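Cytochrome C-type biogenesis protein ccmF (PDB 6ZMQ) is a membrane-bound heme lyase of cytochrome c biogenesis that binds heme b and probably helps attach heme to apocytochrome c. Local coordinates at residues 20-31 against 67-78. Sequence-based numbering, arbitrary orientation.
Sequences PALLGNLGVSLA and AALAAFLALEWA
Pro20 meets Trp77 and Ala78 at the start of helix 20-47. Its CG lies over one face of the indole in a CH-pi contact, 3.9 Å from the centroid of the five-membered ring. The proline ring and the indole cross at about a right angle. Pro20 CB rests 3.7 Å from Ala78 CB. Trp77 points toward the other helix, and with CG anti to the backbone N (chi1 -172°) its indole lies beside Pro20 and Leu23. Leu23 comes next. Its CG sits on the methyl of Ala74, CD1 points to Ala70 CB, and CD2 approaches the six-membered ring at Trp77 CE3 (3.6 Å), obliquely. With an alanine here the branch over Ala70 and Ala74 is gone, which would probably leave a gap between the helices there and take from the indole its neighbour on the six-membered-ring side. Gly24 brings the backbones together, with its CA 4.1 Å from Ala71 CA. The two helix segments run antiparallel at 153°, and their axes approach to 7.3 Å. This is small-residue packing of transmembrane helices: Gly24 lies against Ala71 and Ala74, Gly27 against Ala67 and Ala71. Both segments lie in predicted membrane spans, well away from the heme. At Gly27 a side chain would run into the Ala71 methyl, and the bare backbone carbonyl instead meets a methyl, with Gly27 O 3.4 Å from Ala67 CB. That oxygen is also the acceptor for Ala31 N within its own helix. Val28 has its CB directed away, but CG1 turns back to Ala71 CB at 3.7 Å. Phe153 and Met156 of helix 135-157 touch Val28 as well. Ala31 places its CB 3.7 Å from Ala67 CB and near the backbone N of Ala68, and Phe153 packs against both Ala31 and Ala68.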
ATOM      1  N   PRO A  20     -19.048  -7.651  26.704  1.00 69.95           N
ATOM      2  CA  PRO A  20     -17.928  -7.319  25.806  1.00 66.66           C
ATOM      3  C   PRO A  20     -17.328  -5.944  26.077  1.00 58.59           C
ATOM      4  O   PRO A  20     -16.145  -5.716  25.785  1.00 67.06           O
ATOM      5  CB  PRO A  20     -18.585  -7.387  24.425  1.00 72.60           C
ATOM      6  CG  PRO A  20     -19.630  -8.426  24.593  1.00 73.04           C
ATOM      7  CD  PRO A  20     -20.214  -8.150  25.943  1.00 80.78           C
ATOM      8  N   ALA A  21     -18.143  -5.021  26.606  1.00 62.77           N
ATOM      9  CA  ALA A  21     -17.722  -3.653  26.898  1.00 64.17           C
ATOM     10  C   ALA A  21     -16.636  -3.595  27.964  1.00 62.34           C
ATOM     11  O   ALA A  21     -15.595  -2.961  27.757  1.00 78.15           O
ATOM     12  CB  ALA A  21     -18.933  -2.836  27.345  1.00 74.07           C
ATOM     13  N   LEU A  22     -16.833  -4.261  29.100  1.00 56.43           N
ATOM     14  CA  LEU A  22     -15.802  -4.191  30.126  1.00 53.20           C
ATOM     15  C   LEU A  22     -14.656  -5.160  29.881  1.00 67.03           C
ATOM     16  O   LEU A  22     -13.548  -4.889  30.354  1.00 82.12           O
ATOM     17  CB  LEU A  22     -16.392  -4.397  31.524  1.00 43.57           C
ATOM     18  CG  LEU A  22     -17.169  -3.158  31.984  1.00 58.81           C
ATOM     19  CD1 LEU A  22     -18.637  -3.191  31.572  1.00 60.66           C
ATOM     20  CD2 LEU A  22     -17.004  -2.944  33.482  1.00 69.56           C
ATOM     21  N   LEU A  23     -14.869  -6.210  29.074  1.00 62.39           N
ATOM     22  CA  LEU A  23     -13.744  -6.984  28.554  1.00 54.02           C
ATOM     23  C   LEU A  23     -12.856  -6.145  27.650  1.00 66.84           C
ATOM     24  O   LEU A  23     -11.630  -6.190  27.783  1.00 82.99           O
ATOM     25  CB  LEU A  23     -14.235  -8.198  27.765  1.00 42.43           C
ATOM     26  CG  LEU A  23     -13.194  -9.046  27.009  1.00 33.97           C
ATOM     27  CD1 LEU A  23     -12.041  -9.598  27.859  1.00 42.88           C
ATOM     28  CD2 LEU A  23     -13.891 -10.149  26.236  1.00 36.01           C
ATOM     29  N   GLY A  24     -13.447  -5.312  26.803  1.00 61.72           N
ATOM     30  CA  GLY A  24     -12.658  -4.489  25.914  1.00 53.56           C
ATOM     31  C   GLY A  24     -12.038  -3.297  26.607  1.00 47.22           C
ATOM     32  O   GLY A  24     -10.963  -2.828  26.218  1.00 50.92           O
ATOM     33  N   ASN A  25     -12.724  -2.795  27.637  1.00 42.29           N
ATOM     34  CA  ASN A  25     -12.176  -1.705  28.435  1.00 50.31           C
ATOM     35  C   ASN A  25     -10.976  -2.169  29.250  1.00 60.13           C
ATOM     36  O   ASN A  25      -9.941  -1.489  29.274  1.00 81.31           O
ATOM     37  CB  ASN A  25     -13.256  -1.111  29.339  1.00 57.19           C
ATOM     38  CG  ASN A  25     -14.031   0.012  28.663  1.00 61.41           C
ATOM     39  OD1 ASN A  25     -13.468   1.067  28.353  1.00 64.43           O
ATOM     40  ND2 ASN A  25     -15.334  -0.188  28.479  1.00 59.67           N
ATOM     41  N   LEU A  26     -11.078  -3.354  29.888  1.00 50.08           N
ATOM     42  CA  LEU A  26      -9.914  -3.930  30.560  1.00 46.46           C
ATOM     43  C   LEU A  26      -8.846  -4.329  29.552  1.00 51.87           C
ATOM     44  O   LEU A  26      -7.657  -4.265  29.864  1.00 60.51           O
ATOM     45  CB  LEU A  26     -10.297  -5.120  31.459  1.00 41.38           C
ATOM     46  CG  LEU A  26     -10.787  -6.532  31.098  1.00 46.61           C
ATOM     47  CD1 LEU A  26      -9.645  -7.518  30.834  1.00 58.15           C
ATOM     48  CD2 LEU A  26     -11.684  -7.066  32.208  1.00 51.71           C
ATOM     49  N   GLY A  27      -9.246  -4.697  28.330  1.00 40.72           N
ATOM     50  CA  GLY A  27      -8.310  -4.930  27.248  1.00 49.13           C
ATOM     51  C   GLY A  27      -7.444  -3.747  26.866  1.00 53.74           C
ATOM     52  O   GLY A  27      -6.217  -3.845  26.984  1.00 58.76           O
ATOM     53  N   VAL A  28      -8.061  -2.629  26.454  1.00 53.03           N
ATOM     54  CA  VAL A  28      -7.278  -1.461  26.034  1.00 43.09           C
ATOM     55  C   VAL A  28      -6.558  -0.828  27.228  1.00 48.91           C
ATOM     56  O   VAL A  28      -5.406  -0.390  27.098  1.00 70.86           O
ATOM     57  CB  VAL A  28      -8.121  -0.435  25.221  1.00 35.10           C
ATOM     58  CG1 VAL A  28      -8.900  -1.110  24.127  1.00 30.25           C
ATOM     59  CG2 VAL A  28      -9.077   0.420  26.050  1.00 41.87           C
ATOM     60  N   SER A  29      -7.173  -0.853  28.424  1.00 33.55           N
ATOM     61  CA  SER A  29      -6.537  -0.253  29.593  1.00 45.31           C
ATOM     62  C   SER A  29      -5.369  -1.098  30.083  1.00 55.74           C
ATOM     63  O   SER A  29      -4.304  -0.565  30.415  1.00 65.29           O
ATOM     64  CB  SER A  29      -7.562  -0.044  30.706  1.00 47.68           C
ATOM     65  OG  SER A  29      -8.793   0.445  30.196  1.00 51.44           O
ATOM     66  N   LEU A  30      -5.551  -2.421  30.141  1.00 46.59           N
ATOM     67  CA  LEU A  30      -4.492  -3.309  30.587  1.00 41.23           C
ATOM     68  C   LEU A  30      -3.356  -3.357  29.572  1.00 48.96           C
ATOM     69  O   LEU A  30      -2.190  -3.414  29.960  1.00 66.50           O
ATOM     70  CB  LEU A  30      -5.083  -4.697  30.859  1.00 33.56           C
ATOM     71  CG  LEU A  30      -4.474  -5.649  31.887  1.00 34.94           C
ATOM     72  CD1 LEU A  30      -3.798  -4.913  33.045  1.00 45.62           C
ATOM     73  CD2 LEU A  30      -5.597  -6.518  32.416  1.00 34.15           C
ATOM     74  N   ALA A  31      -3.671  -3.237  28.272  1.00 43.71           N
ATOM     75  CA  ALA A  31      -2.635  -3.146  27.239  1.00 36.17           C
ATOM     76  C   ALA A  31      -1.860  -1.843  27.337  1.00 32.02           C
ATOM     77  O   ALA A  31      -0.639  -1.833  27.131  1.00 25.92           O
ATOM     78  CB  ALA A  31      -3.247  -3.272  25.837  1.00 32.17           C
ATOM     79  N   ALA A  67      -3.617  -8.485  25.971  1.00 44.57           N
ATOM     80  CA  ALA A  67      -4.699  -7.555  26.276  1.00 38.95           C
ATOM     81  C   ALA A  67      -5.213  -6.861  25.015  1.00 42.41           C
ATOM     82  O   ALA A  67      -6.414  -6.572  24.906  1.00 47.50           O
ATOM     83  CB  ALA A  67      -4.244  -6.536  27.309  1.00 36.22           C
ATOM     84  N   ALA A  68      -4.326  -6.596  24.043  1.00 28.53           N
ATOM     85  CA  ALA A  68      -4.781  -6.094  22.741  1.00 43.47           C
ATOM     86  C   ALA A  68      -5.675  -7.104  22.027  1.00 49.91           C
ATOM     87  O   ALA A  68      -6.720  -6.728  21.476  1.00 59.33           O
ATOM     88  CB  ALA A  68      -3.576  -5.744  21.858  1.00 52.42           C
ATOM     89  N   LEU A  69      -5.334  -8.393  22.110  1.00 43.19           N
ATOM     90  CA  LEU A  69      -6.166  -9.440  21.528  1.00 31.66           C
ATOM     91  C   LEU A  69      -7.473  -9.597  22.282  1.00 38.59           C
ATOM     92  O   LEU A  69      -8.494  -9.904  21.661  1.00 38.73           O
ATOM     93  CB  LEU A  69      -5.382 -10.760  21.477  1.00 28.99           C
ATOM     94  CG  LEU A  69      -5.935 -12.086  20.915  1.00 37.41           C
ATOM     95  CD1 LEU A  69      -4.759 -12.915  20.464  1.00 45.37           C
ATOM     96  CD2 LEU A  69      -6.733 -12.949  21.915  1.00 45.57           C
ATOM     97  N   ALA A  70      -7.456  -9.366  23.598  1.00 34.93           N
ATOM     98  CA  ALA A  70      -8.684  -9.389  24.387  1.00 32.29           C
ATOM     99  C   ALA A  70      -9.639  -8.277  23.964  1.00 37.55           C
ATOM    100  O   ALA A  70     -10.852  -8.489  23.879  1.00 47.44           O
ATOM    101  CB  ALA A  70      -8.344  -9.280  25.874  1.00 41.35           C
ATOM    102  N   ALA A  71      -9.104  -7.098  23.649  1.00 39.94           N
ATOM    103  CA  ALA A  71      -9.955  -5.989  23.212  1.00 47.11           C
ATOM    104  C   ALA A  71     -10.525  -6.214  21.808  1.00 40.97           C
ATOM    105  O   ALA A  71     -11.706  -5.923  21.552  1.00 40.28           O
ATOM    106  CB  ALA A  71      -9.172  -4.684  23.279  1.00 59.40           C
ATOM    107  N   PHE A  72      -9.700  -6.727  20.884  1.00 39.50           N
ATOM    108  CA  PHE A  72     -10.189  -7.034  19.534  1.00 41.12           C
ATOM    109  C   PHE A  72     -11.223  -8.151  19.542  1.00 47.46           C
ATOM    110  O   PHE A  72     -12.231  -8.085  18.826  1.00 45.01           O
ATOM    111  CB  PHE A  72      -9.030  -7.422  18.628  1.00 38.55           C
ATOM    112  CG  PHE A  72      -9.411  -7.627  17.182  1.00 31.77           C
ATOM    113  CD1 PHE A  72      -9.540  -6.544  16.324  1.00 32.12           C
ATOM    114  CD2 PHE A  72      -9.606  -8.912  16.670  1.00 37.60           C
ATOM    115  CE1 PHE A  72      -9.877  -6.734  14.990  1.00 38.48           C
ATOM    116  CE2 PHE A  72      -9.950  -9.107  15.343  1.00 44.12           C
ATOM    117  CZ  PHE A  72     -10.082  -8.017  14.501  1.00 44.80           C
ATOM    118  N   LEU A  73     -10.968  -9.206  20.315  1.00 52.72           N
ATOM    119  CA  LEU A  73     -11.929 -10.294  20.394  1.00 43.44           C
ATOM    120  C   LEU A  73     -13.175  -9.886  21.173  1.00 47.36           C
ATOM    121  O   LEU A  73     -14.239 -10.466  20.955  1.00 63.09           O
ATOM    122  CB  LEU A  73     -11.264 -11.532  20.998  1.00 34.69           C
ATOM    123  CG  LEU A  73     -10.313 -12.353  20.107  1.00 29.70           C
ATOM    124  CD1 LEU A  73     -10.270 -13.800  20.577  1.00 28.79           C
ATOM    125  CD2 LEU A  73     -10.671 -12.288  18.619  1.00 29.05           C
ATOM    126  N   ALA A  74     -13.076  -8.878  22.049  1.00 40.74           N
ATOM    127  CA  ALA A  74     -14.269  -8.274  22.641  1.00 31.72           C
ATOM    128  C   ALA A  74     -15.104  -7.549  21.595  1.00 40.49           C
ATOM    129  O   ALA A  74     -16.340  -7.622  21.627  1.00 52.25           O
ATOM    130  CB  ALA A  74     -13.872  -7.307  23.755  1.00 35.90           C
ATOM    131  N   LEU A  75     -14.448  -6.843  20.663  1.00 50.62           N
ATOM    132  CA  LEU A  75     -15.201  -6.185  19.594  1.00 45.61           C
ATOM    133  C   LEU A  75     -15.835  -7.194  18.635  1.00 58.10           C
ATOM    134  O   LEU A  75     -16.975  -7.002  18.190  1.00 70.65           O
ATOM    135  CB  LEU A  75     -14.306  -5.206  18.838  1.00 31.48           C
ATOM    136  CG  LEU A  75     -14.997  -4.024  18.138  1.00 25.79           C
ATOM    137  CD1 LEU A  75     -16.132  -3.422  18.995  1.00 26.18           C
ATOM    138  CD2 LEU A  75     -13.971  -2.962  17.793  1.00 39.91           C
ATOM    139  N   GLU A  76     -15.120  -8.285  18.326  1.00 52.47           N
ATOM    140  CA  GLU A  76     -15.678  -9.345  17.478  1.00 48.50           C
ATOM    141  C   GLU A  76     -16.810 -10.094  18.177  1.00 44.81           C
ATOM    142  O   GLU A  76     -17.793 -10.486  17.536  1.00 41.94           O
ATOM    143  CB  GLU A  76     -14.596 -10.343  17.058  1.00 52.69           C
ATOM    144  CG  GLU A  76     -13.578  -9.800  16.081  1.00 59.09           C
ATOM    145  CD  GLU A  76     -13.552 -10.575  14.777  1.00 68.57           C
ATOM    146  OE1 GLU A  76     -13.449  -9.930  13.712  1.00 70.97           O
ATOM    147  OE2 GLU A  76     -13.651 -11.817  14.813  1.00 72.46           O
ATOM    148  N   TRP A  77     -16.625 -10.378  19.472  1.00 46.98           N
ATOM    149  CA  TRP A  77     -17.653 -10.893  20.371  1.00 52.92           C
ATOM    150  C   TRP A  77     -18.923 -10.053  20.318  1.00 48.91           C
ATOM    151  O   TRP A  77     -20.017 -10.588  20.131  1.00 44.50           O
ATOM    152  CB  TRP A  77     -17.049 -10.926  21.785  1.00 62.91           C
ATOM    153  CG  TRP A  77     -17.791 -11.583  22.943  1.00 72.49           C
ATOM    154  CD1 TRP A  77     -19.141 -11.611  23.182  1.00 74.98           C
ATOM    155  CD2 TRP A  77     -17.183 -12.270  24.043  1.00 70.99           C
ATOM    156  NE1 TRP A  77     -19.405 -12.275  24.355  1.00 77.96           N
ATOM    157  CE2 TRP A  77     -18.220 -12.695  24.901  1.00 70.12           C
ATOM    158  CE3 TRP A  77     -15.861 -12.575  24.379  1.00 76.73           C
ATOM    159  CZ2 TRP A  77     -17.975 -13.408  26.072  1.00 67.57           C
ATOM    160  CZ3 TRP A  77     -15.618 -13.283  25.539  1.00 79.07           C
ATOM    161  CH2 TRP A  77     -16.670 -13.691  26.374  1.00 71.95           C
ATOM    162  N   ALA A  78     -18.786  -8.733  20.479  1.00 50.17           N
ATOM    163  CA  ALA A  78     -19.939  -7.833  20.481  1.00 52.47           C
ATOM    164  C   ALA A  78     -20.600  -7.765  19.110  1.00 54.05           C
ATOM    165  O   ALA A  78     -21.829  -7.678  19.002  1.00 52.12           O
ATOM    166  CB  ALA A  78     -19.508  -6.437  20.931  1.00 60.12           C
TER